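Local coordinates for protein thermophilic dibenzothiophene desulfurization enzyme C (Paenibacillus sp. A11-2, PDB 5XDC) that probably oxidises dibenzothiophene to its 5-oxide and on to the 5,5-dioxide, using reduced FMN and molecular oxygen, as a tetrameric monooxygenase of the DszC family, at residues L124-A127 against S128-N131; L337-Q340 against V341-K345; V352-L355 against T356-Y360; G374-R377 against F378-A382; V398-W401 against F402-R406. All blocks are in the same frame, centred on the assembly; numbering follows the deposited sequence. Where two conformers were deposited one is given.

Interaction 1: L124-A127 against S128-N131; sequences LGNA and SSEN
N126 grips S129 with both ends of its amide. N126 OD1 accepts the backbone N of S129 at 2.9 Å, with the N-H aimed at it at 157°. N126 ND2 donates to S129 OG at 3.0 Å, a more bent bond that leaves OG somewhat out of the amide plane. CG of N126 stands anti to its own backbone N (chi1 -174°), which swings the amide round the turn to reach S129. N97 accepts a second bond from ND2, so ND2 has two acceptors, S129 OG and N97 OD1. With an alanine here, the S129 N-H and N97 OD1 would probably lose their mate and the S129 hydroxyl be freer to turn. S128 OG in turn takes the backbone N of E130 at 3.1 Å, closing an ST turn, and is also bonded to F158 O. The peptide bond between A127 and S128 is cis, and S128 N lies buried with no partner in the model. Round it, A127 and S128 rest on C159 and S129 on F171 and W247. The turn follows strand 124-127 and belongs to the flavin site: N126, S128 and S129 bind FMN in another structure of this protein, while E130, bonded to Y93, touches the bound indole.

Interaction 2: L337-Q340 against V341-K345; sequences LMVQ and VASAK
This is a local contact along one continuous helix: L337-Q340 meets V341-K345 round successive turns of helix 331-363, buried among neighbouring helices. L337 and V341 touch across one turn, CD1 of the leucine coming to 4.0 Å from CG2 of the valine. The thioether of M338 bends at chi2 and chi3, which carries CE forward over the next turn to 4.1 Å from V341 CG1, with A342 CB just beyond. The stretch lies in the helical C-terminal domain of the acyl-CoA dehydrogenase fold, where L337 and V341 pack on helices 247-276 and 293-324 and A342 and S343 turn to helix 391-404. V341 N donates to L337 O at 2.8 Å and A342 N to M338 O at the same distance, both ordinary helical bonds. V339 O is gripped twice: S343 N reaches it at 2.9 Å and S343 OG at 3.0 Å, from opposite faces of the carbonyl plane. The hydroxyl gets there because OG lies beside its own backbone N (chi1 -66°), leaving it folded back on the helix and its proton spent within the chain. Q340 NE2 hydrogen-bonds to Q307 OE1 of the second subunit, and K345, the next turn on, forms a salt bridge with D389.

Interaction 3: V352-L355 against T356-Y360; sequences VIEL and TSRLY
E354 and R358 run side by side in the same direction, one turn apart on helix 331-363, a long helix of the acyl-CoA dehydrogenase C-terminal domain. Their flat ends are stacked, carboxylate and guanidinium planes lying 27° apart. CG of the glutamate lies over the rim of one guanidinium face, and E354 OE1 comes to 3.2 Å from R358 NH1. The oxygen is well out of the guanidinium plane, so this salt bridge is one of charge alone, with no N-H aimed at it. The pairing follows from shape: R358 is extended from CG to NE and E354 beyond CG, which brings the two charges level. F302 packs against both, and R358 NH2 also makes a long, weak ion pair with E354 of the third subunit. Cutting this arginine back to an alanine is likely to leave the E354 carboxylate without its counter-charge on the same helix and to bare the flank of its methylenes. L355 and L359 repeat the parallel layout on another side of the helix; their methyls, CD2 and CD1, approach to 3.4 Å, but L359 was deposited in two conformers and this tightness is doubtful. V352 and T356 cross at a slant, with CG2 of each 3.9 Å apart. At E354 O the N-H of R358 makes the main bond, at 2.9 Å, and S357 N adds a weak one. T356 holds OG1 between its backbone N and carbonyl carbon (chi1 55°), which points the hydroxyl back along the helix: T356 OG1 donates to V352 O at 2.8 Å, an acceptor also bonded by T356 N.

Interaction 4: G374-R377 against F378-A382; sequences GFDR and FWRDA
R377 holds CZ of its guanidinium over one face of the F378 ring, the planes 50° apart, a cation-pi contact with CZ 4.5 Å from the ring centroid and 21° off the normal. The pair sits near the start of helix 376-385, in the helical C-terminal domain of the acyl-CoA dehydrogenase fold. A bend at chi3 (55°) turns the R377 chain back towards the ring, NH2 coming closest. F375 meets the same phenylalanine obliquely: CD2 of F378 lies over the rim of one F375 face, and the ring centroids are 5.3 Å apart. D376 and R380 form a salt bridge across one turn. NE of R380 donates almost straight to D376 OD2 at 2.8 Å; the oxygen lies in the guanidinium plane, though NE approaches from above the carboxylate. The R380 guanidinium rests over R377 CA and is shared with E36, while D381 OD1 accepts the backbone N of M207, itself in the indole pocket. W379 lies at the subunit contact, its NE1 bonded to S357 of the third subunit and its ring stacked on W379 of that subunit. The charged ends R377 NH1 and D381 OD2 stand 4.2 Å apart, and one water bridges them, donating to OD2 at 2.6 Å and accepting from NH1.

Interaction 5: V398-W401 against F402-R406; sequences VGNW and FLNHR
N400 O is gripped near the end of helix 391-404 by two backbone donors: N404 N at 3.0 Å, coming from above the carbonyl plane, and R406 N at 3.4 Å, a weak bond. N400 OD1 accepts N404 ND2 at 2.9 Å, nearly straight at 172°, with the two amide planes close to perpendicular; it also has R406 NH1 close by. CG of N400 lies anti to the backbone N (chi1 -157°), which carries the amide forward to N404. The guanidinium of R406 has N404 CB over its centre and the N400 ND2 end at its edge. H405 is the first residue to leave the helix, with positive phi, and its N still donates to W401 O at 2.8 Å. The chain then folds back: R406 O comes to 3.1 Å from W401 CA, a C-H to oxygen contact. On another side of the helix the edge of F402 is turned to the face of W401, offset, planes at 71°, with CD1 of F402 3.8 Å from W401 CZ3. W401 packs on V339 of helix 331-363. The second subunit takes up further polar ends, R275 of that subunit donating to L403 O. N404 ND2 serves both the N400 amide of its own helix and T290 O of the second subunit, so the helix end and the interface probably depend on each other; the charge of R406 is met by a salt bridge to E291 of that subunit.

How the interactions relate
From the N terminus, interaction 1 comes first, turning the chain out of strand 124-127 at the flavin site; it touches none of the others. All five are local contacts in series, so none nests in or crosses another, and only interactions 1 and 5 hold a turn out of a strand or helix. Interactions 2 and 3 occupy one helix, 331-363, with centres 23 Å apart. Interaction 4 lies near the start of helix 376-385 and meets interaction 3 directly, where Y360 and T356 face F375, D376 and W379; both also reach the third subunit. Interaction 5 ends helix 391-404 and packs back on interaction 2 through W401 and V398 against V339, A342 and S343, beside the second subunit.

Interaction 1: L124-A127 against S128-N131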
loop_
_atom_site.group_PDB
_atom_site.type_symbol
_atom_site.label_atom_id
_atom_site.label_comp_id
_atom_site.label_asym_id
_atom_site.label_seq_id
_atom_site.Cartn_x
_atom_site.Cartn_y
_atom_site.Cartn_z
ATOM N N LEU B 124 -12.705 -36.241 10.028
ATOM C CA LEU B 124 -12.483 -36.598 8.628
ATOM C C LEU B 124 -11.177 -36.009 8.116
ATOM O O LEU B 124 -10.827 -34.866 8.441
ATOM C CB LEU B 124 -13.636 -36.117 7.743
ATOM C CG LEU B 124 -15.051 -36.604 8.085
ATOM C CD1 LEU B 124 -16.088 -35.902 7.219
ATOM C CD2 LEU B 124 -15.151 -38.103 7.897
ATOM N N GLY B 125 -10.461 -36.801 7.310
ATOM C CA GLY B 125 -9.251 -36.361 6.650
ATOM C C GLY B 125 -9.390 -36.375 5.133
ATOM O O GLY B 125 -10.369 -36.881 4.569
ATOM N N ASN B 126 -8.378 -35.806 4.466
ATOM C CA ASN B 126 -8.457 -35.490 3.049
ATOM C C ASN B 126 -7.268 -36.100 2.319
ATOM O O ASN B 126 -6.123 -35.922 2.748
ATOM C CB ASN B 126 -8.494 -33.965 2.874
ATOM C CG ASN B 126 -8.727 -33.551 1.465
ATOM O OD1 ASN B 126 -7.780 -33.274 0.728
ATOM N ND2 ASN B 126 -9.994 -33.493 1.064
ATOM N N ALA B 127 -7.536 -36.815 1.224
ATOM C CA ALA B 127 -6.472 -37.419 0.416
ATOM C C ALA B 127 -6.895 -37.688 -1.019
ATOM O O ALA B 127 -7.054 -38.839 -1.398
ATOM C CB ALA B 127 -6.015 -38.702 1.054
ATOM N N SER B 128 -7.060 -36.669 -1.849
ATOM C CA SER B 128 -6.860 -35.271 -1.526
ATOM C C SER B 128 -7.660 -34.492 -2.553
ATOM O O SER B 128 -7.702 -34.883 -3.720
ATOM C CB SER B 128 -5.383 -34.880 -1.598
ATOM O OG SER B 128 -5.240 -33.467 -1.646
ATOM N N SER B 129 -8.302 -33.401 -2.142
ATOM C CA SER B 129 -9.026 -32.562 -3.088
ATOM C C SER B 129 -8.188 -31.390 -3.564
ATOM O O SER B 129 -8.715 -30.488 -4.226
ATOM C CB SER B 129 -10.340 -32.067 -2.475
ATOM O OG SER B 129 -10.173 -31.519 -1.193
ATOM N N GLU B 130 -6.892 -31.404 -3.263
ATOM C CA GLU B 130 -5.960 -30.328 -3.601
ATOM C C GLU B 130 -4.909 -30.886 -4.551
ATOM O O GLU B 130 -3.789 -31.203 -4.148
ATOM C CB GLU B 130 -5.352 -29.767 -2.319
ATOM C CG GLU B 130 -6.397 -29.011 -1.533
ATOM C CD GLU B 130 -6.018 -28.702 -0.111
ATOM O OE1 GLU B 130 -4.881 -29.004 0.323
ATOM O OE2 GLU B 130 -6.881 -28.136 0.582
ATOM N N ASN B 131 -5.280 -31.005 -5.825
ATOM C CA ASN B 131 -4.402 -31.619 -6.815
ATOM C C ASN B 131 -3.503 -30.604 -7.519
ATOM O O ASN B 131 -2.285 -30.800 -7.597
ATOM C CB ASN B 131 -5.235 -32.387 -7.845
ATOM C CG ASN B 131 -5.546 -33.805 -7.400
ATOM O OD1 ASN B 131 -4.776 -34.732 -7.667
ATOM N ND2 ASN B 131 -6.671 -33.981 -6.708
#

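Interaction 2: L337-Q340 against V341-K345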
loop_
_atom_site.group_PDB
_atom_site.type_symbol
_atom_site.label_atom_id
_atom_site.label_comp_id
_atom_site.label_asym_id
_atom_site.label_seq_id
_atom_site.Cartn_x
_atom_site.Cartn_y
_atom_site.Cartn_z
ATOM N N LEU B 337 -22.256 -16.409 -5.320
ATOM C CA LEU B 337 -21.687 -16.783 -4.037
ATOM C C LEU B 337 -20.174 -16.910 -4.137
ATOM O O LEU B 337 -19.447 -16.416 -3.268
ATOM C CB LEU B 337 -22.301 -18.087 -3.543
ATOM C CG LEU B 337 -21.669 -18.579 -2.244
ATOM C CD1 LEU B 337 -21.846 -17.642 -1.066
ATOM C CD2 LEU B 337 -22.188 -19.976 -1.893
ATOM N N MET B 338 -19.681 -17.558 -5.193
ATOM C CA MET B 338 -18.239 -17.730 -5.339
ATOM C C MET B 338 -17.533 -16.381 -5.457
ATOM O O MET B 338 -16.445 -16.193 -4.910
ATOM C CB MET B 338 -17.929 -18.605 -6.548
ATOM C CG MET B 338 -16.444 -18.948 -6.692
ATOM S SD MET B 338 -15.810 -20.013 -5.378
ATOM C CE MET B 338 -14.565 -18.937 -4.636
ATOM N N VAL B 339 -18.138 -15.429 -6.167
ATOM C CA VAL B 339 -17.545 -14.094 -6.247
ATOM C C VAL B 339 -17.490 -13.452 -4.864
ATOM O O VAL B 339 -16.486 -12.833 -4.493
ATOM C CB VAL B 339 -18.323 -13.231 -7.261
ATOM C CG1 VAL B 339 -17.881 -11.772 -7.201
ATOM C CG2 VAL B 339 -18.122 -13.768 -8.652
ATOM N N GLN B 340 -18.570 -13.565 -4.086
ATOM C CA GLN B 340 -18.580 -12.976 -2.751
ATOM C C GLN B 340 -17.542 -13.635 -1.845
ATOM O O GLN B 340 -16.896 -12.956 -1.041
ATOM C CB GLN B 340 -19.967 -13.085 -2.119
ATOM C CG GLN B 340 -21.040 -12.161 -2.715
ATOM C CD GLN B 340 -20.781 -10.662 -2.494
ATOM O OE1 GLN B 340 -20.532 -10.202 -1.367
ATOM N NE2 GLN B 340 -20.857 -9.891 -3.575
ATOM N N VAL B 341 -17.387 -14.960 -1.949
ATOM C CA VAL B 341 -16.385 -15.676 -1.161
ATOM C C VAL B 341 -14.982 -15.262 -1.588
ATOM O O VAL B 341 -14.115 -15.003 -0.750
ATOM C CB VAL B 341 -16.581 -17.198 -1.300
ATOM C CG1 VAL B 341 -15.382 -17.966 -0.733
ATOM C CG2 VAL B 341 -17.867 -17.631 -0.595
ATOM N N ALA B 342 -14.740 -15.222 -2.894
ATOM C CA ALA B 342 -13.432 -14.816 -3.399
ATOM C C ALA B 342 -13.076 -13.429 -2.891
ATOM O O ALA B 342 -11.941 -13.184 -2.469
ATOM C CB ALA B 342 -13.429 -14.847 -4.920
ATOM N N SER B 343 -14.051 -12.515 -2.901
ATOM C CA SER B 343 -13.800 -11.162 -2.422
ATOM C C SER B 343 -13.388 -11.175 -0.957
ATOM O O SER B 343 -12.405 -10.531 -0.569
ATOM C CB SER B 343 -15.043 -10.295 -2.616
ATOM O OG SER B 343 -15.350 -10.102 -3.989
ATOM N N ALA B 344 -14.134 -11.904 -0.121
ATOM C CA ALA B 344 -13.781 -12.005 1.284
ATOM C C ALA B 344 -12.398 -12.622 1.464
ATOM O O ALA B 344 -11.610 -12.165 2.307
ATOM C CB ALA B 344 -14.836 -12.822 2.028
ATOM N N LYS B 345 -12.076 -13.656 0.675
ATOM C CA LYS B 345 -10.768 -14.290 0.799
ATOM C C LYS B 345 -9.644 -13.335 0.420
ATOM O O LYS B 345 -8.586 -13.336 1.059
ATOM C CB LYS B 345 -10.698 -15.531 -0.076
ATOM C CG LYS B 345 -9.513 -16.423 0.245
ATOM C CD LYS B 345 -9.325 -17.452 -0.824
ATOM C CE LYS B 345 -8.185 -18.359 -0.493
ATOM N NZ LYS B 345 -7.875 -19.223 -1.624
#

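Interaction 3: V352-L355 against T356-Y360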
loop_
_atom_site.group_PDB
_atom_site.type_symbol
_atom_site.label_atom_id
_atom_site.label_comp_id
_atom_site.label_asym_id
_atom_site.label_seq_id
_atom_site.Cartn_x
_atom_site.Cartn_y
_atom_site.Cartn_z
ATOM N N VAL B 352 -4.186 -10.476 6.630
ATOM C CA VAL B 352 -3.432 -11.295 7.573
ATOM C C VAL B 352 -1.947 -11.265 7.236
ATOM O O VAL B 352 -1.105 -11.262 8.137
ATOM C CB VAL B 352 -3.984 -12.735 7.639
ATOM C CG1 VAL B 352 -3.684 -13.540 6.385
ATOM C CG2 VAL B 352 -3.416 -13.440 8.870
ATOM N N ILE B 353 -1.598 -11.216 5.946
ATOM C CA ILE B 353 -0.186 -11.225 5.570
ATOM C C ILE B 353 0.486 -9.909 5.975
ATOM O O ILE B 353 1.623 -9.908 6.463
ATOM C CB ILE B 353 -0.036 -11.516 4.063
ATOM C CG1 ILE B 353 -0.468 -12.956 3.729
ATOM C CG2 ILE B 353 1.398 -11.278 3.576
ATOM C CD1 ILE B 353 0.307 -14.052 4.455
ATOM N N GLU B 354 -0.211 -8.777 5.812
ATOM C CA GLU B 354 0.343 -7.482 6.218
ATOM C C GLU B 354 0.453 -7.385 7.732
ATOM O O GLU B 354 1.493 -6.998 8.272
ATOM C CB GLU B 354 -0.533 -6.336 5.689
ATOM C CG GLU B 354 -0.498 -6.178 4.203
ATOM C CD GLU B 354 -1.360 -5.020 3.708
ATOM O OE1 GLU B 354 -2.005 -4.348 4.543
ATOM O OE2 GLU B 354 -1.389 -4.785 2.478
ATOM N N LEU B 355 -0.620 -7.747 8.434
ATOM C CA LEU B 355 -0.724 -7.546 9.873
ATOM C C LEU B 355 0.288 -8.391 10.645
ATOM O O LEU B 355 0.928 -7.907 11.591
ATOM C CB LEU B 355 -2.162 -7.883 10.267
ATOM C CG LEU B 355 -2.691 -7.961 11.676
ATOM C CD1 LEU B 355 -4.231 -7.880 11.565
ATOM C CD2 LEU B 355 -2.253 -9.249 12.353
ATOM N N THR B 356 0.448 -9.654 10.266
ATOM C CA THR B 356 1.304 -10.535 11.048
ATOM C C THR B 356 2.766 -10.139 10.946
ATOM O O THR B 356 3.552 -10.489 11.835
ATOM C CB THR B 356 1.116 -11.997 10.624
ATOM O OG1 THR B 356 1.337 -12.146 9.220
ATOM C CG2 THR B 356 -0.284 -12.474 10.980
ATOM N N SER B 357 3.131 -9.397 9.903
ATOM C CA SER B 357 4.482 -8.885 9.732
ATOM C C SER B 357 4.632 -7.495 10.336
ATOM O O SER B 357 5.574 -7.238 11.092
ATOM C CB SER B 357 4.844 -8.849 8.244
ATOM O OG SER B 357 6.099 -8.241 8.056
ATOM N N ARG B 358 3.696 -6.592 10.041
ATOM C CA ARG B 358 3.873 -5.196 10.418
ATOM C C ARG B 358 3.628 -4.933 11.896
ATOM O O ARG B 358 4.099 -3.915 12.409
ATOM C CB ARG B 358 2.947 -4.313 9.579
ATOM C CG ARG B 358 3.402 -4.198 8.128
ATOM C CD ARG B 358 2.374 -3.450 7.299
ATOM N NE ARG B 358 2.630 -3.584 5.869
ATOM C CZ ARG B 358 1.785 -3.204 4.918
ATOM N NH1 ARG B 358 0.616 -2.659 5.240
ATOM N NH2 ARG B 358 2.115 -3.364 3.640
ATOM N N LEU B 359 2.911 -5.812 12.599
ATOM C CA LEU B 359 2.682 -5.579 14.021
ATOM C C LEU B 359 3.987 -5.550 14.812
ATOM O O LEU B 359 4.026 -4.951 15.889
ATOM C CB LEU B 359 1.730 -6.631 14.597
ATOM C CG LEU B 359 0.244 -6.360 14.340
ATOM C CD1 LEU B 359 -0.606 -7.558 14.731
ATOM C CD2 LEU B 359 -0.202 -5.129 15.092
ATOM N N TYR B 360 5.061 -6.158 14.301
ATOM C CA TYR B 360 6.350 -6.035 14.985
ATOM C C TYR B 360 6.740 -4.569 15.137
ATOM O O TYR B 360 7.359 -4.182 16.136
ATOM C CB TYR B 360 7.449 -6.786 14.229
ATOM C CG TYR B 360 7.524 -8.269 14.537
ATOM C CD1 TYR B 360 8.253 -8.728 15.628
ATOM C CD2 TYR B 360 6.889 -9.208 13.737
ATOM C CE1 TYR B 360 8.335 -10.080 15.921
ATOM C CE2 TYR B 360 6.972 -10.569 14.030
ATOM C CZ TYR B 360 7.690 -10.989 15.118
ATOM O OH TYR B 360 7.767 -12.329 15.424
#

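Interaction 4: G374-R377 against F378-A382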
loop_
_atom_site.group_PDB
_atom_site.type_symbol
_atom_site.label_atom_id
_atom_site.label_comp_id
_atom_site.label_asym_id
_atom_site.label_seq_id
_atom_site.Cartn_x
_atom_site.Cartn_y
_atom_site.Cartn_z
ATOM N N GLY B 374 7.749 -16.061 20.116
ATOM C CA GLY B 374 7.082 -16.936 19.171
ATOM C C GLY B 374 6.000 -16.280 18.342
ATOM O O GLY B 374 5.173 -16.985 17.756
ATOM N N PHE B 375 5.996 -14.955 18.253
ATOM C CA PHE B 375 4.920 -14.260 17.551
ATOM C C PHE B 375 4.945 -14.541 16.059
ATOM O O PHE B 375 3.902 -14.461 15.396
ATOM C CB PHE B 375 5.030 -12.757 17.818
ATOM C CG PHE B 375 3.924 -11.949 17.199
ATOM C CD1 PHE B 375 2.719 -11.807 17.848
ATOM C CD2 PHE B 375 4.101 -11.336 15.970
ATOM C CE1 PHE B 375 1.709 -11.086 17.282
ATOM C CE2 PHE B 375 3.083 -10.601 15.410
ATOM C CZ PHE B 375 1.894 -10.483 16.068
ATOM N N ASP B 376 6.110 -14.893 15.520
ATOM C CA ASP B 376 6.239 -15.191 14.106
ATOM C C ASP B 376 5.397 -16.382 13.676
ATOM O O ASP B 376 5.223 -16.573 12.478
ATOM C CB ASP B 376 7.700 -15.453 13.769
ATOM C CG ASP B 376 8.257 -16.633 14.498
ATOM O OD1 ASP B 376 8.321 -16.592 15.743
ATOM O OD2 ASP B 376 8.659 -17.606 13.824
ATOM N N ARG B 377 4.895 -17.180 14.620
ATOM C CA ARG B 377 3.995 -18.280 14.278
ATOM C C ARG B 377 2.802 -17.804 13.461
ATOM O O ARG B 377 2.363 -18.489 12.531
ATOM C CB ARG B 377 3.518 -18.964 15.558
ATOM C CG ARG B 377 2.535 -20.076 15.340
ATOM C CD ARG B 377 2.227 -20.774 16.674
ATOM N NE ARG B 377 1.765 -19.833 17.698
ATOM C CZ ARG B 377 0.507 -19.459 17.871
ATOM N NH1 ARG B 377 -0.457 -19.961 17.107
ATOM N NH2 ARG B 377 0.207 -18.580 18.816
ATOM N N PHE B 378 2.252 -16.633 13.792
ATOM C CA PHE B 378 1.082 -16.148 13.064
ATOM C C PHE B 378 1.413 -15.884 11.597
ATOM O O PHE B 378 0.702 -16.345 10.693
ATOM C CB PHE B 378 0.536 -14.888 13.736
ATOM C CG PHE B 378 0.018 -15.116 15.137
ATOM C CD1 PHE B 378 -1.245 -15.663 15.343
ATOM C CD2 PHE B 378 0.774 -14.753 16.243
ATOM C CE1 PHE B 378 -1.731 -15.862 16.628
ATOM C CE2 PHE B 378 0.298 -14.942 17.529
ATOM C CZ PHE B 378 -0.955 -15.512 17.720
ATOM N N TRP B 379 2.511 -15.171 11.335
ATOM C CA TRP B 379 2.935 -14.958 9.957
ATOM C C TRP B 379 3.263 -16.280 9.283
ATOM O O TRP B 379 2.875 -16.506 8.135
ATOM C CB TRP B 379 4.133 -14.014 9.903
ATOM C CG TRP B 379 4.707 -13.856 8.512
ATOM C CD1 TRP B 379 4.282 -13.001 7.545
ATOM C CD2 TRP B 379 5.800 -14.582 7.949
ATOM N NE1 TRP B 379 5.037 -13.154 6.400
ATOM C CE2 TRP B 379 5.978 -14.119 6.627
ATOM C CE3 TRP B 379 6.653 -15.576 8.433
ATOM C CZ2 TRP B 379 6.968 -14.607 5.792
ATOM C CZ3 TRP B 379 7.633 -16.066 7.592
ATOM C CH2 TRP B 379 7.787 -15.577 6.293
ATOM N N ARG B 380 3.966 -17.176 9.977
ATOM C CA ARG B 380 4.323 -18.445 9.345
ATOM C C ARG B 380 3.076 -19.238 8.946
ATOM O O ARG B 380 3.000 -19.780 7.837
ATOM C CB ARG B 380 5.207 -19.273 10.276
ATOM C CG ARG B 380 6.631 -18.749 10.391
ATOM C CD ARG B 380 7.526 -19.737 11.104
ATOM N NE ARG B 380 7.333 -19.743 12.546
ATOM C CZ ARG B 380 6.688 -20.687 13.235
ATOM N NH1 ARG B 380 6.127 -21.716 12.625
ATOM N NH2 ARG B 380 6.584 -20.587 14.546
ATOM N N ASP B 381 2.090 -19.301 9.830
ATOM C CA ASP B 381 0.867 -20.047 9.545
ATOM C C ASP B 381 0.112 -19.426 8.383
ATOM O O ASP B 381 -0.270 -20.111 7.428
ATOM C CB ASP B 381 -0.005 -20.088 10.790
ATOM C CG ASP B 381 0.560 -20.983 11.876
ATOM O OD1 ASP B 381 1.364 -21.892 11.560
ATOM O OD2 ASP B 381 0.189 -20.779 13.052
ATOM N N ALA B 382 -0.094 -18.112 8.444
ATOM C CA ALA B 382 -0.813 -17.426 7.384
ATOM C C ALA B 382 -0.039 -17.465 6.080
ATOM O O ALA B 382 -0.626 -17.717 5.022
ATOM C CB ALA B 382 -1.088 -15.982 7.794
HETATM O O HOH W 1 3.723 -13.035 13.012
HETATM O O HOH W 2 8.123 -19.122 16.619
HETATM O O HOH W 3 -0.655 -22.080 15.141
#

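Interaction 5: V398-W401 against F402-R406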
loop_
_atom_site.group_PDB
_atom_site.type_symbol
_atom_site.label_atom_id
_atom_site.label_comp_id
_atom_site.label_asym_id
_atom_site.label_seq_id
_atom_site.Cartn_x
_atom_site.Cartn_y
_atom_site.Cartn_z
ATOM N N VAL B 398 -12.751 -12.180 -9.612
ATOM C CA VAL B 398 -13.675 -11.116 -9.238
ATOM C C VAL B 398 -13.700 -10.031 -10.312
ATOM O O VAL B 398 -14.758 -9.481 -10.630
ATOM C CB VAL B 398 -13.311 -10.553 -7.858
ATOM C CG1 VAL B 398 -14.195 -9.375 -7.498
ATOM C CG2 VAL B 398 -13.441 -11.651 -6.787
ATOM N N GLY B 399 -12.543 -9.698 -10.891
ATOM C CA GLY B 399 -12.526 -8.675 -11.928
ATOM C C GLY B 399 -13.253 -9.103 -13.189
ATOM O O GLY B 399 -13.950 -8.302 -13.823
ATOM N N ASN B 400 -13.088 -10.365 -13.576
ATOM C CA ASN B 400 -13.759 -10.893 -14.760
ATOM C C ASN B 400 -15.271 -10.876 -14.572
ATOM O O ASN B 400 -16.023 -10.607 -15.517
ATOM C CB ASN B 400 -13.259 -12.310 -15.035
ATOM C CG ASN B 400 -13.436 -12.740 -16.478
ATOM O OD1 ASN B 400 -13.584 -11.921 -17.390
ATOM N ND2 ASN B 400 -13.398 -14.058 -16.695
ATOM N N TRP B 401 -15.737 -11.145 -13.354
ATOM C CA TRP B 401 -17.158 -11.001 -13.061
ATOM C C TRP B 401 -17.592 -9.536 -13.116
ATOM O O TRP B 401 -18.578 -9.188 -13.785
ATOM C CB TRP B 401 -17.475 -11.596 -11.690
ATOM C CG TRP B 401 -18.800 -11.147 -11.192
ATOM C CD1 TRP B 401 -20.023 -11.631 -11.563
ATOM C CD2 TRP B 401 -19.047 -10.095 -10.254
ATOM N NE1 TRP B 401 -21.015 -10.946 -10.898
ATOM C CE2 TRP B 401 -20.441 -10.001 -10.088
ATOM C CE3 TRP B 401 -18.221 -9.230 -9.527
ATOM C CZ2 TRP B 401 -21.028 -9.071 -9.231
ATOM C CZ3 TRP B 401 -18.802 -8.315 -8.669
ATOM C CH2 TRP B 401 -20.192 -8.243 -8.528
ATOM N N PHE B 402 -16.880 -8.654 -12.417
ATOM C CA PHE B 402 -17.353 -7.274 -12.345
ATOM C C PHE B 402 -17.340 -6.606 -13.716
ATOM O O PHE B 402 -18.302 -5.920 -14.098
ATOM C CB PHE B 402 -16.531 -6.452 -11.359
ATOM C CG PHE B 402 -17.116 -5.099 -11.135
ATOM C CD1 PHE B 402 -18.067 -4.903 -10.156
ATOM C CD2 PHE B 402 -16.786 -4.044 -11.965
ATOM C CE1 PHE B 402 -18.653 -3.665 -9.985
ATOM C CE2 PHE B 402 -17.371 -2.814 -11.797
ATOM C CZ PHE B 402 -18.296 -2.619 -10.819
ATOM N N LEU B 403 -16.262 -6.793 -14.470
ATOM C CA LEU B 403 -16.098 -6.114 -15.752
ATOM C C LEU B 403 -16.857 -6.808 -16.874
ATOM O O LEU B 403 -17.492 -6.143 -17.699
ATOM C CB LEU B 403 -14.613 -6.028 -16.096
ATOM C CG LEU B 403 -14.300 -5.348 -17.431
ATOM C CD1 LEU B 403 -14.837 -3.908 -17.500
ATOM C CD2 LEU B 403 -12.806 -5.372 -17.666
ATOM N N ASN B 404 -16.800 -8.138 -16.936
ATOM C CA ASN B 404 -17.330 -8.878 -18.073
ATOM C C ASN B 404 -18.573 -9.700 -17.756
ATOM O O ASN B 404 -19.086 -10.386 -18.649
ATOM C CB ASN B 404 -16.245 -9.789 -18.633
ATOM C CG ASN B 404 -15.070 -9.008 -19.160
ATOM O OD1 ASN B 404 -15.251 -8.011 -19.854
ATOM N ND2 ASN B 404 -13.859 -9.429 -18.806
ATOM N N HIS B 405 -19.061 -9.662 -16.518
ATOM C CA HIS B 405 -20.236 -10.430 -16.117
ATOM C C HIS B 405 -20.022 -11.933 -16.313
ATOM O O HIS B 405 -20.970 -12.686 -16.567
ATOM C CB HIS B 405 -21.473 -9.946 -16.880
ATOM C CG HIS B 405 -21.581 -8.455 -16.957
ATOM N ND1 HIS B 405 -21.622 -7.769 -18.154
ATOM C CD2 HIS B 405 -21.656 -7.517 -15.984
ATOM C CE1 HIS B 405 -21.727 -6.473 -17.912
ATOM N NE2 HIS B 405 -21.744 -6.296 -16.603
ATOM N N ARG B 406 -18.779 -12.397 -16.202
ATOM C CA ARG B 406 -18.464 -13.817 -16.305
ATOM C C ARG B 406 -18.261 -14.399 -14.911
ATOM O O ARG B 406 -17.406 -13.929 -14.151
ATOM C CB ARG B 406 -17.216 -14.050 -17.151
ATOM C CG ARG B 406 -17.349 -13.574 -18.576
ATOM C CD ARG B 406 -16.370 -14.299 -19.476
ATOM N NE ARG B 406 -16.073 -13.534 -20.688
ATOM C CZ ARG B 406 -14.948 -12.857 -20.911
ATOM N NH1 ARG B 406 -13.967 -12.837 -20.014
ATOM N NH2 ARG B 406 -14.801 -12.198 -22.053
#